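Local coordinates for protein glycerate dehydrogenase (Bacillus sp. 5mfcol3.1, PDB 6P2I) that probably reduces acyclic imino acids asymmetrically to amino acids with NADPH, in the manner of an imine reductase of the D-2-hydroxyacid dehydrogenase family, at residues Ala158-Leu171 against Gly180-Ser193. Numbering follows the deposited sequence.
Sequences AEIANAFQMKVIGL and GIQQVDITELMKKS. With EDO (1,2-ethanediol), chain E.
I169 pairs with Q182 and G170 with Q183 in parallel register; the bonds run Q182 N to V168 O (3.1 Å), G170 N to Q182 O and V184 N to G170 O, the last nearly straight onto the carbonyl (C=O...N 166°). A water also donates to V168 O. One side-chain bond adds to these, N162 ND2 to G180 O (3.1 Å, 167° at the hydrogen), with the acceptor lying in the amide plane. Shortening N162 to an alanine would remove the amide and is likely to leave G180 O with no more than a weak water bond here, the loop at G180 then less tied to helix 152-163. Apolar packing divides between the two faces of the sheet. Toward helix 152-163, I181 CD1 meets A158 CB at 3.7 Å, and its CG2, anti to the backbone N (chi1 -62° for CG1), lies 3.6 Å from G170 N, where a side chain on G170 would clash. Toward helix 186-192, I169 CD1 packs against V184 CG2 (4.2 Å), while L171 CD2 reaches I186 CB (3.6 Å) and L189 CD1 (4.0 Å). L171 also touches NADP, as expected at the end of the second strand of a Rossmann fold. Strand 182-183 thus forms the sheet's outer edge beside 167-171, which pairs next with 144-148, between helices 152-163 and 186-192.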
loop_
_atom_site.group_PDB
_atom_site.type_symbol
_atom_site.label_atom_id
_atom_site.label_comp_id
_atom_site.label_asym_id
_atom_site.label_seq_id
_atom_site.Cartn_x
_atom_site.Cartn_y
_atom_site.Cartn_z
ATOM N N ALA A 158 -2.468 5.630 -13.340
ATOM C CA ALA A 158 -2.954 4.676 -14.341
ATOM C C ALA A 158 -1.872 3.677 -14.733
ATOM O O ALA A 158 -2.159 2.489 -14.934
ATOM C CB ALA A 158 -3.471 5.418 -15.575
ATOM N N GLU A 159 -0.624 4.134 -14.867
ATOM C CA GLU A 159 0.448 3.214 -15.247
ATOM C C GLU A 159 0.617 2.123 -14.204
ATOM O O GLU A 159 0.752 0.938 -14.540
ATOM C CB GLU A 159 1.772 3.958 -15.414
ATOM C CG GLU A 159 1.849 4.935 -16.539
ATOM C CD GLU A 159 3.228 5.560 -16.606
ATOM O OE1 GLU A 159 4.221 4.797 -16.605
ATOM O OE2 GLU A 159 3.318 6.804 -16.628
ATOM N N ILE A 160 0.643 2.513 -12.931
ATOM C CA ILE A 160 0.754 1.534 -11.856
ATOM C C ILE A 160 -0.466 0.622 -11.844
ATOM O O ILE A 160 -0.343 -0.603 -11.703
ATOM C CB ILE A 160 0.939 2.234 -10.501
ATOM C CG1 ILE A 160 2.237 3.051 -10.485
ATOM C CG2 ILE A 160 0.926 1.209 -9.381
ATOM C CD1 ILE A 160 2.354 3.931 -9.284
ATOM N N ALA A 161 -1.658 1.200 -12.004
ATOM C CA ALA A 161 -2.878 0.395 -12.011
ATOM C C ALA A 161 -2.887 -0.597 -13.168
ATOM O O ALA A 161 -3.237 -1.771 -12.987
ATOM C CB ALA A 161 -4.106 1.296 -12.084
ATOM N N ASN A 162 -2.538 -0.136 -14.379
ATOM C CA ASN A 162 -2.692 -0.983 -15.563
ATOM C C ASN A 162 -1.778 -2.192 -15.490
ATOM O O ASN A 162 -2.077 -3.240 -16.078
ATOM C CB ASN A 162 -2.420 -0.182 -16.845
ATOM C CG ASN A 162 -3.692 0.372 -17.482
ATOM O OD1 ASN A 162 -4.689 -0.338 -17.638
ATOM N ND2 ASN A 162 -3.656 1.647 -17.865
ATOM N N ALA A 163 -0.683 -2.080 -14.747
ATOM C CA ALA A 163 0.243 -3.185 -14.573
ATOM C C ALA A 163 0.011 -3.957 -13.278
ATOM O O ALA A 163 0.546 -5.061 -13.134
ATOM C CB ALA A 163 1.682 -2.666 -14.650
ATOM N N PHE A 164 -0.776 -3.415 -12.340
ATOM C CA PHE A 164 -1.492 -4.240 -11.369
ATOM C C PHE A 164 -2.607 -5.045 -12.022
ATOM O O PHE A 164 -3.272 -5.824 -11.327
ATOM C CB PHE A 164 -2.117 -3.380 -10.275
ATOM C CG PHE A 164 -1.414 -3.437 -8.949
ATOM C CD1 PHE A 164 -1.539 -4.533 -8.123
ATOM C CD2 PHE A 164 -0.668 -2.350 -8.506
ATOM C CE1 PHE A 164 -0.908 -4.563 -6.901
ATOM C CE2 PHE A 164 -0.041 -2.374 -7.282
ATOM C CZ PHE A 164 -0.160 -3.484 -6.475
ATOM N N GLN A 165 -2.812 -4.897 -13.331
ATOM C CA GLN A 165 -3.918 -5.525 -14.053
ATOM C C GLN A 165 -5.260 -5.096 -13.455
ATOM O O GLN A 165 -6.058 -5.905 -12.984
ATOM C CB GLN A 165 -3.776 -7.053 -14.082
ATOM C CG GLN A 165 -2.540 -7.548 -14.822
ATOM C CD GLN A 165 -2.536 -7.158 -16.289
ATOM O OE1 GLN A 165 -1.599 -6.521 -16.768
ATOM N NE2 GLN A 165 -3.582 -7.546 -17.010
ATOM N N MET A 166 -5.478 -3.785 -13.462
ATOM C CA MET A 166 -6.755 -3.178 -13.116
ATOM C C MET A 166 -7.387 -2.606 -14.377
ATOM O O MET A 166 -6.707 -2.377 -15.378
ATOM C CB MET A 166 -6.572 -2.065 -12.075
ATOM C CG MET A 166 -5.904 -2.561 -10.815
ATOM S SD MET A 166 -5.534 -1.286 -9.650
ATOM C CE MET A 166 -7.172 -0.903 -9.071
ATOM N N LYS A 167 -8.701 -2.392 -14.330
ATOM C CA LYS A 167 -9.393 -1.648 -15.378
ATOM C C LYS A 167 -9.362 -0.181 -14.988
ATOM O O LYS A 167 -9.778 0.169 -13.880
ATOM C CB LYS A 167 -10.833 -2.124 -15.548
ATOM C CG LYS A 167 -11.028 -3.589 -15.212
ATOM C CD LYS A 167 -11.964 -4.276 -16.188
ATOM C CE LYS A 167 -11.980 -5.782 -15.962
ATOM N NZ LYS A 167 -12.801 -6.485 -16.983
ATOM N N VAL A 168 -8.837 0.669 -15.868
ATOM C CA VAL A 168 -8.670 2.087 -15.561
ATOM C C VAL A 168 -9.667 2.890 -16.377
ATOM O O VAL A 168 -9.665 2.822 -17.613
ATOM C CB VAL A 168 -7.238 2.565 -15.838
ATOM C CG1 VAL A 168 -7.079 4.025 -15.414
ATOM C CG2 VAL A 168 -6.236 1.662 -15.114
ATOM N N ILE A 169 -10.513 3.653 -15.690
ATOM C CA ILE A 169 -11.381 4.625 -16.334
ATOM C C ILE A 169 -11.064 5.993 -15.734
ATOM O O ILE A 169 -10.382 6.110 -14.714
ATOM C CB ILE A 169 -12.880 4.268 -16.207
ATOM C CG1 ILE A 169 -13.363 4.409 -14.760
ATOM C CG2 ILE A 169 -13.161 2.855 -16.762
ATOM C CD1 ILE A 169 -14.821 4.020 -14.560
ATOM N N GLY A 170 -11.530 7.043 -16.395
ATOM C CA GLY A 170 -11.131 8.357 -15.932
ATOM C C GLY A 170 -11.817 9.450 -16.714
ATOM O O GLY A 170 -12.583 9.199 -17.652
ATOM N N LEU A 171 -11.539 10.683 -16.303
ATOM C CA LEU A 171 -12.139 11.823 -16.972
ATOM C C LEU A 171 -11.217 13.016 -16.852
ATOM O O LEU A 171 -10.452 13.144 -15.890
ATOM C CB LEU A 171 -13.526 12.172 -16.412
ATOM C CG LEU A 171 -13.700 12.681 -14.981
ATOM C CD1 LEU A 171 -13.553 14.182 -14.905
ATOM C CD2 LEU A 171 -15.075 12.302 -14.468
ATOM N N GLY A 180 -4.586 4.452 -22.667
ATOM C CA GLY A 180 -4.729 3.467 -21.613
ATOM C C GLY A 180 -5.796 3.760 -20.585
ATOM O O GLY A 180 -5.863 3.056 -19.569
ATOM N N ILE A 181 -6.627 4.777 -20.807
ATOM C CA ILE A 181 -7.664 5.165 -19.859
ATOM C C ILE A 181 -8.977 5.283 -20.619
ATOM O O ILE A 181 -9.100 6.126 -21.515
ATOM C CB ILE A 181 -7.323 6.495 -19.160
ATOM C CG1 ILE A 181 -6.028 6.357 -18.349
ATOM C CG2 ILE A 181 -8.479 6.932 -18.277
ATOM C CD1 ILE A 181 -5.531 7.679 -17.726
ATOM N N GLN A 182 -9.955 4.449 -20.269
ATOM C CA GLN A 182 -11.283 4.552 -20.865
ATOM C C GLN A 182 -11.993 5.751 -20.251
ATOM O O GLN A 182 -12.254 5.774 -19.044
ATOM C CB GLN A 182 -12.086 3.279 -20.634
ATOM C CG GLN A 182 -13.532 3.395 -21.072
ATOM C CD GLN A 182 -13.761 2.867 -22.477
ATOM O OE1 GLN A 182 -13.363 3.487 -23.465
ATOM N NE2 GLN A 182 -14.394 1.705 -22.571
ATOM N N GLN A 183 -12.300 6.754 -21.060
ATOM C CA GLN A 183 -12.823 7.990 -20.508
ATOM C C GLN A 183 -14.346 7.990 -20.506
ATOM O O GLN A 183 -14.989 7.558 -21.468
ATOM C CB GLN A 183 -12.246 9.186 -21.267
ATOM C CG GLN A 183 -10.776 9.314 -20.934
ATOM C CD GLN A 183 -9.972 10.173 -21.889
ATOM O OE1 GLN A 183 -9.043 9.677 -22.533
ATOM N NE2 GLN A 183 -10.291 11.464 -21.960
ATOM N N VAL A 184 -14.910 8.435 -19.381
ATOM C CA VAL A 184 -16.342 8.389 -19.104
ATOM C C VAL A 184 -16.738 9.709 -18.451
ATOM O O VAL A 184 -15.884 10.496 -18.041
ATOM C CB VAL A 184 -16.704 7.208 -18.180
ATOM C CG1 VAL A 184 -16.284 5.881 -18.815
ATOM C CG2 VAL A 184 -16.028 7.384 -16.830
ATOM N N ASP A 185 -18.049 9.945 -18.336
ATOM C CA ASP A 185 -18.481 11.090 -17.543
ATOM C C ASP A 185 -18.485 10.732 -16.050
ATOM O O ASP A 185 -18.292 9.573 -15.660
ATOM C CB ASP A 185 -19.839 11.624 -18.039
ATOM C CG ASP A 185 -21.038 10.742 -17.667
ATOM O OD1 ASP A 185 -20.891 9.671 -17.054
ATOM O OD2 ASP A 185 -22.169 11.142 -18.018
ATOM N N ILE A 186 -18.671 11.752 -15.202
ATOM C CA ILE A 186 -18.432 11.561 -13.770
ATOM C C ILE A 186 -19.505 10.670 -13.148
ATOM O O ILE A 186 -19.228 9.930 -12.191
ATOM C CB ILE A 186 -18.329 12.920 -13.048
ATOM C CG1 ILE A 186 -17.844 12.734 -11.612
ATOM C CG2 ILE A 186 -19.669 13.676 -13.078
ATOM C CD1 ILE A 186 -16.959 13.879 -11.112
ATOM N N THR A 187 -20.731 10.715 -13.673
ATOM C CA THR A 187 -21.792 9.859 -13.157
ATOM C C THR A 187 -21.445 8.392 -13.367
ATOM O O THR A 187 -21.521 7.582 -12.433
ATOM C CB THR A 187 -23.122 10.203 -13.831
ATOM O OG1 THR A 187 -23.519 11.527 -13.454
ATOM C CG2 THR A 187 -24.211 9.221 -13.427
ATOM N N GLU A 188 -21.045 8.031 -14.589
ATOM C CA GLU A 188 -20.614 6.657 -14.829
ATOM C C GLU A 188 -19.389 6.312 -13.997
ATOM O O GLU A 188 -19.291 5.206 -13.459
ATOM C CB GLU A 188 -20.325 6.422 -16.308
ATOM C CG GLU A 188 -19.965 4.972 -16.579
ATOM C CD GLU A 188 -19.814 4.652 -18.045
ATOM O OE1 GLU A 188 -19.944 5.575 -18.876
ATOM O OE2 GLU A 188 -19.567 3.468 -18.364
ATOM N N LEU A 189 -18.441 7.245 -13.869
ATOM C CA LEU A 189 -17.264 6.948 -13.061
ATOM C C LEU A 189 -17.656 6.602 -11.632
ATOM O O LEU A 189 -17.161 5.618 -11.065
ATOM C CB LEU A 189 -16.296 8.129 -13.065
ATOM C CG LEU A 189 -14.908 7.870 -12.474
ATOM C CD1 LEU A 189 -13.875 8.724 -13.200
ATOM C CD2 LEU A 189 -14.845 8.117 -10.943
ATOM N N MET A 190 -18.547 7.399 -11.034
ATOM C CA MET A 190 -18.957 7.144 -9.657
ATOM C C MET A 190 -19.715 5.830 -9.539
ATOM O O MET A 190 -19.585 5.137 -8.526
ATOM C CB MET A 190 -19.810 8.301 -9.127
ATOM C CG MET A 190 -19.102 9.660 -9.132
ATOM S SD MET A 190 -17.611 9.698 -8.126
ATOM C CE MET A 190 -18.300 9.683 -6.469
ATOM N N LYS A 191 -20.495 5.463 -10.561
ATOM C CA LYS A 191 -21.280 4.235 -10.491
ATOM C C LYS A 191 -20.408 2.996 -10.657
ATOM O O LYS A 191 -20.647 1.974 -10.003
ATOM C CB LYS A 191 -22.369 4.240 -11.563
ATOM C CG LYS A 191 -23.562 5.136 -11.284
ATOM C CD LYS A 191 -24.512 5.113 -12.471
ATOM C CE LYS A 191 -25.742 5.970 -12.237
ATOM N NZ LYS A 191 -26.485 6.209 -13.509
ATOM N N LYS A 192 -19.407 3.056 -11.535
ATOM C CA LYS A 192 -18.719 1.842 -11.966
ATOM C C LYS A 192 -17.399 1.591 -11.247
ATOM O O LYS A 192 -16.892 0.465 -11.310
ATOM C CB LYS A 192 -18.452 1.888 -13.476
ATOM C CG LYS A 192 -19.701 2.010 -14.350
ATOM C CD LYS A 192 -20.603 0.799 -14.232
ATOM C CE LYS A 192 -21.016 0.290 -15.610
ATOM N NZ LYS A 192 -21.620 1.355 -16.462
ATOM N N SER A 193 -16.834 2.584 -10.565
ATOM C CA SER A 193 -15.507 2.423 -9.983
ATOM C C SER A 193 -15.559 1.659 -8.669
ATOM O O SER A 193 -16.399 1.923 -7.805
ATOM C CB SER A 193 -14.842 3.780 -9.739
ATOM O OG SER A 193 -14.716 4.512 -10.944
HETATM C C1 EDO E . -0.512 -8.398 -10.974
HETATM O O1 EDO E . -1.463 -7.935 -10.010
HETATM C C2 EDO E . 0.125 -9.695 -10.488
HETATM O O2 EDO E . -0.846 -10.747 -10.558
HETATM O O HOH W 1 -8.737 1.189 -19.659
#